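Local coordinates for protein 6-carboxyhexanoate--CoA ligase (Aquifex aeolicus, PDB 5TVA) that belongs to the BioW family of CoA ligases and binds coenzyme A and adenosine monophosphate in a fold of mixed helices and sheets, at residues L158-V161 with D162-L166; F139-K142 with D143-K146. All blocks are in the same frame, centred on the assembly; numbering follows the deposited sequence.

Interaction 1: L158-V161 with D162-L166. With COA (coenzyme A), chain D.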
loop_
_atom_site.group_PDB
_atom_site.type_symbol
_atom_site.label_atom_id
_atom_site.label_comp_id
_atom_site.label_asym_id
_atom_site.label_seq_id
_atom_site.Cartn_x
_atom_site.Cartn_y
_atom_site.Cartn_z
ATOM N N LEU A 158 3.289 -10.176 -9.110
ATOM C CA LEU A 158 2.561 -8.970 -9.504
ATOM C C LEU A 158 2.066 -8.183 -8.291
ATOM O O LEU A 158 1.967 -6.954 -8.351
ATOM C CB LEU A 158 1.386 -9.328 -10.426
ATOM C CG LEU A 158 1.743 -9.781 -11.851
ATOM C CD1 LEU A 158 0.490 -10.054 -12.689
ATOM C CD2 LEU A 158 2.629 -8.741 -12.537
ATOM N N ARG A 159 1.754 -8.860 -7.185
ATOM C CA ARG A 159 1.404 -8.123 -5.973
ATOM C C ARG A 159 2.592 -7.322 -5.464
ATOM O O ARG A 159 2.433 -6.181 -5.000
ATOM C CB ARG A 159 0.883 -9.070 -4.898
ATOM C CG ARG A 159 -0.286 -9.861 -5.383
ATOM C CD ARG A 159 -1.132 -10.376 -4.254
ATOM N NE ARG A 159 -1.873 -9.295 -3.623
ATOM C CZ ARG A 159 -3.137 -9.398 -3.222
ATOM N NH1 ARG A 159 -3.798 -10.538 -3.422
ATOM N NH2 ARG A 159 -3.738 -8.360 -2.643
ATOM N N THR A 160 3.797 -7.886 -5.578
ATOM C CA THR A 160 4.989 -7.131 -5.223
ATOM C C THR A 160 5.130 -5.896 -6.100
ATOM O O THR A 160 5.399 -4.791 -5.605
ATOM C CB THR A 160 6.228 -8.018 -5.325
ATOM O OG1 THR A 160 6.073 -9.105 -4.420
ATOM C CG2 THR A 160 7.473 -7.228 -4.944
ATOM N N VAL A 161 4.944 -6.064 -7.409
ATOM C CA VAL A 161 5.045 -4.926 -8.320
ATOM C C VAL A 161 4.122 -3.802 -7.867
ATOM O O VAL A 161 4.528 -2.635 -7.811
ATOM C CB VAL A 161 4.745 -5.373 -9.764
ATOM C CG1 VAL A 161 4.699 -4.181 -10.705
ATOM C CG2 VAL A 161 5.798 -6.407 -10.229
ATOM N N ASP A 162 2.880 -4.143 -7.502
ATOM C CA ASP A 162 1.887 -3.135 -7.125
ATOM C C ASP A 162 2.202 -2.511 -5.767
ATOM O O ASP A 162 2.151 -1.287 -5.616
ATOM C CB ASP A 162 0.496 -3.761 -7.088
ATOM C CG ASP A 162 -0.073 -4.004 -8.460
ATOM O OD1 ASP A 162 0.473 -3.450 -9.449
ATOM O OD2 ASP A 162 -1.060 -4.775 -8.535
ATOM N N ALA A 163 2.515 -3.343 -4.763
ATOM C CA ALA A 163 2.760 -2.836 -3.415
ATOM C C ALA A 163 4.022 -1.981 -3.344
ATOM O O ALA A 163 4.050 -0.979 -2.611
ATOM C CB ALA A 163 2.827 -3.994 -2.412
ATOM N N LEU A 164 5.057 -2.329 -4.110
ATOM C CA LEU A 164 6.265 -1.509 -4.130
ATOM C C LEU A 164 5.953 -0.078 -4.547
ATOM O O LEU A 164 6.409 0.876 -3.910
ATOM C CB LEU A 164 7.317 -2.104 -5.066
ATOM C CG LEU A 164 8.310 -3.073 -4.421
ATOM C CD1 LEU A 164 9.041 -3.914 -5.468
ATOM C CD2 LEU A 164 9.303 -2.291 -3.553
ATOM N N ALA A 165 5.210 0.095 -5.643
ATOM C CA ALA A 165 4.941 1.448 -6.113
ATOM C C ALA A 165 4.167 2.229 -5.064
ATOM O O ALA A 165 4.404 3.424 -4.876
ATOM C CB ALA A 165 4.183 1.416 -7.442
ATOM N N LEU A 166 3.269 1.549 -4.341
ATOM C CA LEU A 166 2.445 2.186 -3.315
ATOM C C LEU A 166 3.273 2.619 -2.096
ATOM O O LEU A 166 3.105 3.743 -1.604
ATOM C CB LEU A 166 1.323 1.223 -2.916
ATOM C CG LEU A 166 0.167 1.391 -1.904
ATOM C CD1 LEU A 166 0.269 2.547 -0.979
ATOM C CD2 LEU A 166 -1.191 1.421 -2.600
HETATM N N1A COA D . -10.912 -0.424 -0.936
HETATM C C2A COA D . -12.198 -0.365 -0.557
HETATM N N3A COA D . -13.034 0.525 -1.076
HETATM C C4A COA D . -12.602 1.420 -1.986
HETATM C C5A COA D . -11.269 1.395 -2.404
HETATM C C6A COA D . -10.423 0.412 -1.831
HETATM N N6A COA D . -8.963 0.360 -2.248
HETATM N N7A COA D . -11.091 2.355 -3.314
HETATM C C8A COA D . -12.244 2.975 -3.475
HETATM N N9A COA D . -13.172 2.401 -2.706
HETATM C C1B COA D . -14.543 2.987 -2.647
HETATM C C2B COA D . -15.537 2.673 -1.925
HETATM O O2B COA D . -15.219 2.391 -0.525
HETATM C C3B COA D . -16.106 4.247 -1.981
HETATM O O3B COA D . -15.181 5.034 -1.184
HETATM P P3B COA D . -15.418 5.752 0.316
HETATM O O7A COA D . -14.802 7.114 0.228
HETATM O O8A COA D . -16.862 5.858 0.703
HETATM O O9A COA D . -14.701 4.991 1.400
HETATM C C4B COA D . -16.063 4.572 -3.243
HETATM O O4B COA D . -15.223 3.459 -3.952
HETATM C C5B COA D . -15.411 6.000 -3.570
HETATM O O5B COA D . -14.027 5.931 -3.533
HETATM P P1A COA D . -12.998 6.812 -4.517
HETATM O O1A COA D . -12.027 7.608 -3.635
HETATM O O2A COA D . -13.727 7.730 -5.469
HETATM O O3A COA D . -12.090 5.729 -5.364
HETATM P P2A COA D . -11.321 5.972 -6.843
HETATM O O4A COA D . -12.396 5.775 -7.920
HETATM O O5A COA D . -10.807 7.414 -6.977
HETATM O O6A COA D . -10.094 4.818 -6.968
HETATM C CBP COA D . -8.210 3.238 -6.175
HETATM C CCP COA D . -9.190 4.481 -5.868
HETATM C CDP COA D . -9.026 1.919 -6.164
HETATM C CEP COA D . -7.699 3.344 -7.628
HETATM C CAP COA D . -6.987 3.185 -5.103
HETATM O OAP COA D . -7.212 2.300 -4.071
HETATM C C9P COA D . -5.599 2.788 -5.678
HETATM O O9P COA D . -4.809 3.623 -6.065
HETATM N N8P COA D . -5.201 1.385 -5.755
HETATM C C7P COA D . -3.879 0.972 -6.329
HETATM C C6P COA D . -2.986 0.277 -5.312
HETATM C C5P COA D . -3.553 -1.067 -4.733
HETATM O O5P COA D . -4.653 -1.150 -4.336
HETATM N N4P COA D . -2.646 -2.241 -4.680
HETATM C C3P COA D . -3.174 -3.565 -4.151
HETATM C C2P COA D . -1.977 -4.475 -3.850
HETATM S S1P COA D . -0.899 -3.494 -2.762
#
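T160 and L164, one turn apart on helix 158-173, lie side by side and point the same way, with T160 CG2 3.7 Å from L164 CD1. With CG2 anti to the backbone N, the T160 methyl runs along the leucine, while OG1 sits beside that N (chi1 -61°), hydrogen-bonded to a residue adjoining the segment. The helix is tightly packed on two sides: T160, A163 and L164 on strand 198-203, and V161 on T148 and L151 of helix 144-153. The backbone is regular, A163 N giving a straight 2.8 Å bond (168°) to R159 O and L164 N a 2.9 Å bond to T160 O. Toward solvent the contact thins at L158, whose carbonyl takes a more bent bond from D162 N, 3.1 Å at 155°. D162 and R159 are partly exposed but held by partners outside the turn: the D162 carboxylate by salt bridges to R144 and R39, and R159 by a cation-pi contact with Y187 and a long, weak ion pair with AMP. On coenzyme A, A163 CB is 3.8 Å from S1P and L166 CD2 3.4 Å from C6P, carbon-to-sulfur and carbon-to-carbon contacts consistent with this turn helping to position the arm mainly by packing.

Interaction 2: F139-K142 with D143-K146. With COA (coenzyme A), chain D.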
loop_
_atom_site.group_PDB
_atom_site.type_symbol
_atom_site.label_atom_id
_atom_site.label_comp_id
_atom_site.label_asym_id
_atom_site.label_seq_id
_atom_site.Cartn_x
_atom_site.Cartn_y
_atom_site.Cartn_z
ATOM N N PHE A 139 -0.412 7.476 -8.055
ATOM C CA PHE A 139 0.955 6.996 -8.194
ATOM C C PHE A 139 0.958 5.914 -9.263
ATOM O O PHE A 139 -0.038 5.209 -9.441
ATOM C CB PHE A 139 1.498 6.438 -6.860
ATOM C CG PHE A 139 0.821 5.192 -6.427
ATOM C CD1 PHE A 139 1.289 3.926 -6.866
ATOM C CD2 PHE A 139 -0.299 5.248 -5.622
ATOM C CE1 PHE A 139 0.632 2.750 -6.506
ATOM C CE2 PHE A 139 -0.942 4.091 -5.236
ATOM C CZ PHE A 139 -0.476 2.817 -5.697
ATOM N N ASP A 140 2.082 5.787 -9.971
ATOM C CA ASP A 140 2.275 4.699 -10.925
ATOM C C ASP A 140 3.759 4.586 -11.245
ATOM O O ASP A 140 4.523 5.548 -11.071
ATOM C CB ASP A 140 1.453 4.923 -12.208
ATOM C CG ASP A 140 1.270 3.633 -13.040
ATOM O OD1 ASP A 140 1.655 2.538 -12.569
ATOM O OD2 ASP A 140 0.690 3.724 -14.147
ATOM N N TRP A 141 4.165 3.385 -11.672
ATOM C CA TRP A 141 5.467 3.212 -12.317
ATOM C C TRP A 141 5.498 4.000 -13.617
ATOM O O TRP A 141 4.583 3.898 -14.436
ATOM C CB TRP A 141 5.761 1.728 -12.633
ATOM C CG TRP A 141 5.883 0.827 -11.447
ATOM C CD1 TRP A 141 4.956 -0.060 -10.999
ATOM C CD2 TRP A 141 6.983 0.751 -10.537
ATOM N NE1 TRP A 141 5.408 -0.685 -9.865
ATOM C CE2 TRP A 141 6.655 -0.209 -9.567
ATOM C CE3 TRP A 141 8.208 1.422 -10.438
ATOM C CZ2 TRP A 141 7.520 -0.546 -8.519
ATOM C CZ3 TRP A 141 9.068 1.089 -9.399
ATOM C CH2 TRP A 141 8.721 0.113 -8.454
ATOM N N LYS A 142 6.571 4.763 -13.815
ATOM C CA LYS A 142 6.762 5.495 -15.063
ATOM C C LYS A 142 6.645 4.587 -16.289
ATOM O O LYS A 142 5.985 4.935 -17.278
ATOM C CB LYS A 142 8.129 6.180 -15.038
ATOM C CG LYS A 142 8.473 6.911 -16.321
ATOM C CD LYS A 142 9.619 7.868 -16.072
ATOM C CE LYS A 142 9.739 8.856 -17.203
ATOM N NZ LYS A 142 8.506 9.676 -17.256
ATOM N N ASP A 143 7.298 3.429 -16.267
ATOM C CA ASP A 143 7.261 2.515 -17.421
ATOM C C ASP A 143 6.823 1.154 -16.900
ATOM O O ASP A 143 7.668 0.272 -16.719
ATOM C CB ASP A 143 8.636 2.443 -18.130
ATOM C CG ASP A 143 8.599 1.604 -19.405
ATOM O OD1 ASP A 143 7.553 0.984 -19.687
ATOM O OD2 ASP A 143 9.614 1.565 -20.135
ATOM N N ARG A 144 5.515 0.998 -16.649
ATOM C CA ARG A 144 5.042 -0.175 -15.909
ATOM C C ARG A 144 5.374 -1.491 -16.631
ATOM O O ARG A 144 5.675 -2.504 -15.984
ATOM C CB ARG A 144 3.538 -0.080 -15.648
ATOM C CG ARG A 144 3.063 -1.162 -14.702
ATOM C CD ARG A 144 1.605 -1.009 -14.306
ATOM N NE ARG A 144 1.448 -0.212 -13.098
ATOM C CZ ARG A 144 1.300 -0.704 -11.866
ATOM N NH1 ARG A 144 1.276 -2.029 -11.655
ATOM N NH2 ARG A 144 1.144 0.142 -10.838
ATOM N N LYS A 145 5.297 -1.500 -17.960
ATOM C CA LYS A 145 5.596 -2.710 -18.722
ATOM C C LYS A 145 7.032 -3.151 -18.470
ATOM O O LYS A 145 7.294 -4.320 -18.159
ATOM C CB LYS A 145 5.344 -2.459 -20.213
ATOM C CG LYS A 145 5.262 -3.713 -21.123
ATOM C CD LYS A 145 6.468 -3.754 -22.089
ATOM C CE LYS A 145 6.048 -3.618 -23.536
ATOM N NZ LYS A 145 4.975 -2.595 -23.620
ATOM N N LYS A 146 7.971 -2.205 -18.552
ATOM C CA LYS A 146 9.372 -2.515 -18.278
ATOM C C LYS A 146 9.558 -3.008 -16.849
ATOM O O LYS A 146 10.220 -4.027 -16.611
ATOM C CB LYS A 146 10.238 -1.283 -18.537
ATOM C CG LYS A 146 11.717 -1.516 -18.318
ATOM C CD LYS A 146 12.507 -0.289 -18.701
ATOM C CE LYS A 146 14.007 -0.513 -18.535
ATOM N NZ LYS A 146 14.765 0.774 -18.647
HETATM N N1A COA D . -10.912 -0.424 -0.936
HETATM C C2A COA D . -12.198 -0.365 -0.557
HETATM N N3A COA D . -13.034 0.525 -1.076
HETATM C C4A COA D . -12.602 1.420 -1.986
HETATM C C5A COA D . -11.269 1.395 -2.404
HETATM C C6A COA D . -10.423 0.412 -1.831
HETATM N N6A COA D . -8.963 0.360 -2.248
HETATM N N7A COA D . -11.091 2.355 -3.314
HETATM C C8A COA D . -12.244 2.975 -3.475
HETATM N N9A COA D . -13.172 2.401 -2.706
HETATM C C1B COA D . -14.543 2.987 -2.647
HETATM C C2B COA D . -15.537 2.673 -1.925
HETATM O O2B COA D . -15.219 2.391 -0.525
HETATM C C3B COA D . -16.106 4.247 -1.981
HETATM O O3B COA D . -15.181 5.034 -1.184
HETATM P P3B COA D . -15.418 5.752 0.316
HETATM O O7A COA D . -14.802 7.114 0.228
HETATM O O8A COA D . -16.862 5.858 0.703
HETATM O O9A COA D . -14.701 4.991 1.400
HETATM C C4B COA D . -16.063 4.572 -3.243
HETATM O O4B COA D . -15.223 3.459 -3.952
HETATM C C5B COA D . -15.411 6.000 -3.570
HETATM O O5B COA D . -14.027 5.931 -3.533
HETATM P P1A COA D . -12.998 6.812 -4.517
HETATM O O1A COA D . -12.027 7.608 -3.635
HETATM O O2A COA D . -13.727 7.730 -5.469
HETATM O O3A COA D . -12.090 5.729 -5.364
HETATM P P2A COA D . -11.321 5.972 -6.843
HETATM O O4A COA D . -12.396 5.775 -7.920
HETATM O O5A COA D . -10.807 7.414 -6.977
HETATM O O6A COA D . -10.094 4.818 -6.968
HETATM C CBP COA D . -8.210 3.238 -6.175
HETATM C CCP COA D . -9.190 4.481 -5.868
HETATM C CDP COA D . -9.026 1.919 -6.164
HETATM C CEP COA D . -7.699 3.344 -7.628
HETATM C CAP COA D . -6.987 3.185 -5.103
HETATM O OAP COA D . -7.212 2.300 -4.071
HETATM C C9P COA D . -5.599 2.788 -5.678
HETATM O O9P COA D . -4.809 3.623 -6.065
HETATM N N8P COA D . -5.201 1.385 -5.755
HETATM C C7P COA D . -3.879 0.972 -6.329
HETATM C C6P COA D . -2.986 0.277 -5.312
HETATM C C5P COA D . -3.553 -1.067 -4.733
HETATM O O5P COA D . -4.653 -1.150 -4.336
HETATM N N4P COA D . -2.646 -2.241 -4.680
HETATM C C3P COA D . -3.174 -3.565 -4.151
HETATM C C2P COA D . -1.977 -4.475 -3.850
HETATM S S1P COA D . -0.899 -3.494 -2.762
HETATM O O HOH W 1 3.428 3.263 -17.831
#
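D140 and R144 form the salt bridge that joins the end of the strand to the first turn of the helix. R144 grips side-on with two nitrogens, both on the single oxygen D140 OD1: NE at 2.8 Å on its syn lone pair, and NH2 at 3.0 Å from the anti side, out of the carboxylate plane. OD1 lies close to the guanidinium plane, yet the two flat groups are turned 34° apart. The bend of R144 at chi3 (-91°) turns its guanidinium toward D140. The other ends are taken as well, NH1 by D162 and D140 OD2 by the backbone N of I23. W141 N adds a weak bond to OD1.

The aromatic contact is edge-on. W141 CD1 sits 3.8 Å from R144 CZ, over the centre of one guanidinium face, while the indole presents its edge, the two planes 71° apart. One face of the arginine head is therefore covered as its rim binds the carboxylate.

All this belongs to a beta-alpha junction: strand 139-141, an outer strand of the parallel sheet and hydrogen-bonded to strand 236-239, passes through a two-residue turn, K142 and D143, into helix 144-153. D143 is the N-cap, its OD1 accepting a weak 3.4 Å bond from K146 N. A water spans the turn, donating to K142 O at 3.1 Å and accepting from R144 N at 3.3 Å.

Nonpolar contact with the ligand comes from F139, whose ring meets coenzyme A edge-on, CZ lying 3.6 Å from C6P.

Read from the N terminus, interaction 2 comes first, closing the short turn between strand 139-141 and helix 144-153. The chain then runs through that helix and a brief connection before interaction 1 opens the next helix, 158-173; it closes no loop, being a single helical turn. The two are in series, neither nesting nor crossing. They still touch in space, their centres about 11 Å apart: the R144 to D162 salt bridge spans them, NH1 to OD1 2.7 Å, and W141 NE1 probably donates to V161 O at 3.0 Å. L164, A165 and L166 pack on strand 139-141, an outermost strand of the parallel sheet, and both contacts line the coenzyme A pocket.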